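Local structure of alginate lyase (Bacteroides ovatus, 3NNB) at residues L33-A37 / T110-A114; D62-P68 / E92-R98. The protein probably cleaves the glycosidic bonds of the polysaccharide alginate by beta-elimination. All blocks are in the same frame, centred on the assembly; numbering follows the deposited sequence.

In the fold
Helix 98-118 joins the two contacts: contact 2 ends on its first residue, Arg-98, and contact 1 uses the later turn 110-114. Along the chain the order is 33-37, 62-68, 92-98, 110-114, so both halves of contact 2 lie between those of contact 1. The contacts do not touch; their centres are 26 Å apart and their nearest atoms about 14 Å apart. Contact 1 is helix against helix, part of the helical body expected of an alginate lyase of the six-hairpin clan. Contact 2 packs the short strand 64-66 and its flanks against the loop leading into helix 98-118. One helix thus runs from the loop-rich region into the helical body.

Contact 1 (L33-A37 / T110-A114); sequences LLRDA and TLGLA
The methyl of Thr-110 covers one face of the peptide linking Asp-36 and Ala-37, with Thr-110 CG2 3.5 Å from Ala-37 N. The same methyl meets Asp-36 CB, while the carboxylate points on to Arg-374, with which Asp-36 OD2 forms a salt bridge. A second flat group, the peptide between Leu-113 and Ala-114, is covered on one face by a methyl of Leu-33, whose CD2 lies 3.9 Å from Leu-113 O. Leu-33 gets there with CG anti to its backbone N (chi1 171°), which swings both methyls across the gap; its other methyl, CD1, approaches Thr-110 O and Leu-113 CB, the two leucine side chains crossing at about a right angle. Helices 27-41 and 98-118, which carry these residues, belong to the mostly helical body consistent with the six-hairpin clan. Their local axes run at 130° to each other and come within 8.8 Å, no hydrogen bond passing between the segments. Packing is tightest at two alanines, where Ala-37 CB and Ala-114 CB are 3.4 Å apart, closer than carbons usually sit. Methyls flank this pair: Leu-34 CD2 lies 3.8 Å from Ala-114 CB, and Leu-111 CD2 lies 3.9 Å from Ala-37 CB. Thr-110 keeps its hydroxyl beside its own backbone N (chi1 -63°), where OG1 hydrogen-bonds Lys-106 O and Arg-374, leaving the methyl to face helix 27-41. Tyr-123 of helix 121-136 touches both Ala-37 and Leu-111.

Contact 2 (D62-P68 / E92-R98); sequences DYMSMGP and ELDKLDR
Asp-97 and Met-64, the latter modelled as selenomethionine, hold each other by two hydrogen bonds. Met-64 N donates a hydrogen bond to Asp-97 OD2 (2.8 Å), reaching the anti side of the carboxylate 26° out of its plane, and Asp-97 N returns a 2.9 Å bond to Met-64 O. This end is tight: Tyr-63 CE1 lies 3.4 Å from Asp-97 CB, ring and carboxylate planes 41° apart, and Leu-96 CB is 3.4 Å from Met-64 O. Tyr-63 OH rests against Arg-98 CA and CD while hydrogen-bonding Asp-167. Asp-97 OD2 also forms a salt bridge with Lys-51; an alanine here would probably leave that lysine without its mate and Met-64 N without its acceptor. Towards Glu-92 the fit is looser. The chain of Met-66, likewise a selenomethionine, is bent at its last torsion (chi3 89°), which brings SE to 4.1 Å from Glu-92 CB and lays CE against Leu-93, and a water bridges Met-66 N to Leu-93 O. Beyond, Glu-92 forms a salt bridge with the exposed Lys-95. Strand 64-66 pairs in parallel with strand 148-151, whose Gln-150 N hydrogen-bonds Ser-65 OG, and Tyr-63 touches Leu-101 of helix 98-118, which starts at Arg-98.

Contact 1 (L33-A37 / T110-A114)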
loop_
_atom_site.group_PDB
_atom_site.type_symbol
_atom_site.label_atom_id
_atom_site.label_comp_id
_atom_site.label_asym_id
_atom_site.label_seq_id
_atom_site.Cartn_x
_atom_site.Cartn_y
_atom_site.Cartn_z
ATOM N N LEU A 33 9.178 12.031 -12.924
ATOM C CA LEU A 33 9.490 10.631 -12.565
ATOM C C LEU A 33 10.970 10.339 -12.764
ATOM O O LEU A 33 11.633 9.762 -11.875
ATOM C CB LEU A 33 8.641 9.653 -13.367
ATOM C CG LEU A 33 8.978 8.177 -13.267
ATOM C CD1 LEU A 33 8.675 7.668 -11.779
ATOM C CD2 LEU A 33 8.251 7.355 -14.336
ATOM N N LEU A 34 11.523 10.735 -13.908
ATOM C CA LEU A 34 12.955 10.498 -14.117
ATOM C C LEU A 34 13.833 11.287 -13.176
ATOM O O LEU A 34 14.899 10.802 -12.771
ATOM C CB LEU A 34 13.366 10.725 -15.570
ATOM C CG LEU A 34 12.596 9.896 -16.608
ATOM C CD1 LEU A 34 13.160 10.075 -18.048
ATOM C CD2 LEU A 34 12.490 8.442 -16.267
ATOM N N ARG A 35 13.398 12.495 -12.803
ATOM C CA ARG A 35 14.080 13.249 -11.739
ATOM C C ARG A 35 14.030 12.535 -10.406
ATOM O O ARG A 35 15.029 12.490 -9.712
ATOM C CB ARG A 35 13.516 14.654 -11.605
ATOM C CG ARG A 35 13.979 15.578 -12.699
ATOM C CD ARG A 35 13.467 17.008 -12.469
ATOM N NE ARG A 35 13.355 17.742 -13.733
ATOM N N ASP A 36 12.873 11.986 -10.026
ATOM C CA ASP A 36 12.765 11.217 -8.794
ATOM C C ASP A 36 13.728 9.993 -8.879
ATOM O O ASP A 36 14.373 9.620 -7.907
ATOM C CB ASP A 36 11.337 10.683 -8.578
ATOM C CG ASP A 36 10.334 11.752 -8.177
ATOM O OD1 ASP A 36 10.716 12.905 -7.863
ATOM O OD2 ASP A 36 9.144 11.388 -8.182
ATOM N N ALA A 37 13.800 9.343 -10.027
ATOM C CA ALA A 37 14.671 8.180 -10.184
ATOM C C ALA A 37 16.116 8.596 -10.070
ATOM O O ALA A 37 16.917 7.897 -9.470
ATOM C CB ALA A 37 14.430 7.524 -11.570
ATOM N N THR A 110 9.803 3.677 -7.838
ATOM C CA THR A 110 10.247 4.784 -8.672
ATOM C C THR A 110 11.160 4.291 -9.813
ATOM O O THR A 110 10.988 4.671 -10.998
ATOM C CB THR A 110 11.004 5.831 -7.816
ATOM O OG1 THR A 110 10.102 6.387 -6.846
ATOM C CG2 THR A 110 11.613 6.944 -8.654
ATOM N N LEU A 111 12.165 3.493 -9.451
ATOM C CA LEU A 111 13.153 3.015 -10.401
ATOM C C LEU A 111 12.568 2.076 -11.433
ATOM O O LEU A 111 12.923 2.143 -12.604
ATOM C CB LEU A 111 14.359 2.381 -9.696
ATOM C CG LEU A 111 15.176 3.455 -8.909
ATOM C CD1 LEU A 111 16.028 2.753 -7.798
ATOM C CD2 LEU A 111 16.055 4.368 -9.856
ATOM N N GLY A 112 11.677 1.172 -11.021
ATOM C CA GLY A 112 11.067 0.258 -11.941
ATOM C C GLY A 112 10.181 1.006 -12.937
ATOM O O GLY A 112 10.212 0.735 -14.136
ATOM N N LEU A 113 9.393 1.934 -12.430
ATOM C CA LEU A 113 8.578 2.792 -13.297
ATOM C C LEU A 113 9.484 3.609 -14.250
ATOM O O LEU A 113 9.210 3.720 -15.438
ATOM C CB LEU A 113 7.717 3.712 -12.457
ATOM C CG LEU A 113 6.488 3.051 -11.857
ATOM C CD1 LEU A 113 5.843 4.045 -10.865
ATOM C CD2 LEU A 113 5.474 2.570 -12.902
ATOM N N ALA A 114 10.556 4.176 -13.720
ATOM C CA ALA A 114 11.497 4.921 -14.562
ATOM C C ALA A 114 12.109 4.039 -15.646
ATOM O O ALA A 114 12.211 4.477 -16.818
ATOM C CB ALA A 114 12.618 5.581 -13.698
#

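Contact 2 (D62-P68 / E92-R98)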
loop_
_atom_site.group_PDB
_atom_site.type_symbol
_atom_site.label_atom_id
_atom_site.label_comp_id
_atom_site.label_asym_id
_atom_site.label_seq_id
_atom_site.Cartn_x
_atom_site.Cartn_y
_atom_site.Cartn_z
ATOM N N ASP A 62 15.631 -9.803 11.690
ATOM C CA ASP A 62 14.217 -9.669 11.881
ATOM C C ASP A 62 13.769 -8.209 11.823
ATOM O O ASP A 62 14.262 -7.344 12.564
ATOM C CB ASP A 62 13.762 -10.293 13.201
ATOM C CG ASP A 62 13.864 -11.824 13.216
ATOM O OD1 ASP A 62 14.024 -12.464 12.152
ATOM O OD2 ASP A 62 13.739 -12.375 14.336
ATOM N N TYR A 63 12.778 -7.968 10.962
ATOM C CA TYR A 63 12.119 -6.678 10.884
ATOM C C TYR A 63 11.531 -6.286 12.235
ATOM O O TYR A 63 10.900 -7.097 12.888
ATOM C CB TYR A 63 11.024 -6.683 9.801
ATOM C CG TYR A 63 10.274 -5.379 9.657
ATOM C CD1 TYR A 63 10.750 -4.340 8.874
ATOM C CD2 TYR A 63 9.082 -5.211 10.307
ATOM C CE1 TYR A 63 10.042 -3.169 8.741
ATOM C CE2 TYR A 63 8.352 -4.023 10.188
ATOM C CZ TYR A 63 8.836 -3.011 9.409
ATOM O OH TYR A 63 8.112 -1.837 9.287
HETATM N N MSE A 64 11.746 -5.040 12.615
HETATM C CA MSE A 64 11.197 -4.508 13.851
HETATM C C MSE A 64 10.714 -3.128 13.582
HETATM O O MSE A 64 11.460 -2.284 13.047
HETATM C CB MSE A 64 12.267 -4.494 14.968
HETATM C CG MSE A 64 11.672 -4.113 16.322
HETATM SE SE MSE A 64 13.092 -3.911 17.628
HETATM C CE MSE A 64 11.966 -3.269 19.117
ATOM N N SER A 65 9.477 -2.873 13.988
ATOM C CA SER A 65 8.958 -1.490 13.969
ATOM C C SER A 65 8.156 -1.228 15.236
ATOM O O SER A 65 7.922 -2.151 16.014
ATOM C CB SER A 65 8.052 -1.243 12.754
ATOM O OG SER A 65 6.908 -2.067 12.786
HETATM N N MSE A 66 7.776 0.031 15.424
HETATM C CA MSE A 66 6.982 0.472 16.578
HETATM C C MSE A 66 5.593 0.916 16.137
HETATM O O MSE A 66 5.450 1.572 15.098
HETATM C CB MSE A 66 7.661 1.684 17.233
HETATM C CG MSE A 66 7.045 2.078 18.573
HETATM SE SE MSE A 66 7.817 3.778 19.184
HETATM C CE MSE A 66 6.566 4.886 18.341
ATOM N N GLY A 67 4.571 0.597 16.921
ATOM C CA GLY A 67 3.225 1.099 16.649
ATOM C C GLY A 67 3.277 2.628 16.537
ATOM O O GLY A 67 3.694 3.310 17.499
ATOM N N PRO A 68 2.889 3.197 15.385
ATOM C CA PRO A 68 3.188 4.624 15.189
ATOM C C PRO A 68 2.477 5.578 16.134
ATOM O O PRO A 68 2.996 6.654 16.384
ATOM C CB PRO A 68 2.712 4.890 13.773
ATOM C CG PRO A 68 2.926 3.634 13.126
ATOM C CD PRO A 68 2.561 2.565 14.100
ATOM N N GLU A 92 9.842 8.672 17.323
ATOM C CA GLU A 92 10.719 7.555 17.728
ATOM C C GLU A 92 10.644 6.403 16.787
ATOM O O GLU A 92 11.553 5.617 16.713
ATOM C CB GLU A 92 10.336 7.016 19.126
ATOM C CG GLU A 92 10.685 7.942 20.234
ATOM C CD GLU A 92 10.471 7.297 21.579
ATOM O OE1 GLU A 92 9.374 6.788 21.863
ATOM O OE2 GLU A 92 11.402 7.324 22.378
ATOM N N LEU A 93 9.531 6.266 16.082
ATOM C CA LEU A 93 9.424 5.138 15.142
ATOM C C LEU A 93 10.540 5.086 14.097
ATOM O O LEU A 93 10.882 4.008 13.581
ATOM C CB LEU A 93 8.042 5.100 14.519
ATOM C CG LEU A 93 7.735 6.109 13.413
ATOM C CD1 LEU A 93 8.279 5.620 12.040
ATOM C CD2 LEU A 93 6.219 6.281 13.358
ATOM N N ASP A 94 11.160 6.235 13.842
ATOM C CA ASP A 94 12.217 6.367 12.840
ATOM C C ASP A 94 13.482 5.613 13.226
ATOM O O ASP A 94 14.311 5.338 12.364
ATOM C CB ASP A 94 12.543 7.845 12.626
ATOM C CG ASP A 94 13.530 8.051 11.501
ATOM O OD1 ASP A 94 13.218 7.596 10.377
ATOM O OD2 ASP A 94 14.610 8.644 11.745
ATOM N N LYS A 95 13.631 5.270 14.510
ATOM C CA LYS A 95 14.815 4.552 14.994
ATOM C C LYS A 95 14.849 3.092 14.540
ATOM O O LYS A 95 15.903 2.445 14.574
ATOM C CB LYS A 95 14.870 4.562 16.532
ATOM C CG LYS A 95 15.039 5.927 17.174
ATOM C CD LYS A 95 14.945 5.783 18.735
ATOM C CE LYS A 95 14.638 7.122 19.480
ATOM N NZ LYS A 95 13.976 6.887 20.838
ATOM N N LEU A 96 13.692 2.564 14.178
ATOM C CA LEU A 96 13.561 1.142 13.829
ATOM C C LEU A 96 13.498 1.000 12.298
ATOM O O LEU A 96 14.101 1.801 11.602
ATOM C CB LEU A 96 12.382 0.550 14.580
ATOM C CG LEU A 96 12.455 0.687 16.097
ATOM C CD1 LEU A 96 11.266 -0.013 16.774
ATOM C CD2 LEU A 96 13.806 0.114 16.606
ATOM N N ASP A 97 12.850 -0.046 11.776
ATOM C CA ASP A 97 12.964 -0.395 10.358
ATOM C C ASP A 97 11.959 0.237 9.394
ATOM O O ASP A 97 12.125 0.145 8.179
ATOM C CB ASP A 97 12.884 -1.926 10.201
ATOM C CG ASP A 97 14.073 -2.657 10.797
ATOM O OD1 ASP A 97 15.175 -2.058 10.801
ATOM O OD2 ASP A 97 13.885 -3.820 11.229
ATOM N N ARG A 98 10.879 0.801 9.920
ATOM C CA ARG A 98 9.703 1.185 9.084
ATOM C C ARG A 98 10.054 2.180 7.988
ATOM O O ARG A 98 9.638 2.003 6.821
ATOM C CB ARG A 98 8.582 1.793 9.933
ATOM C CG ARG A 98 7.422 2.306 9.134
ATOM C CD ARG A 98 6.725 1.181 8.430
ATOM N NE ARG A 98 5.580 1.624 7.625
ATOM C CZ ARG A 98 5.654 2.000 6.348
ATOM N NH1 ARG A 98 6.801 2.034 5.718
ATOM N NH2 ARG A 98 4.535 2.334 5.695
HETATM O O HOH W 1 9.242 1.789 13.349
#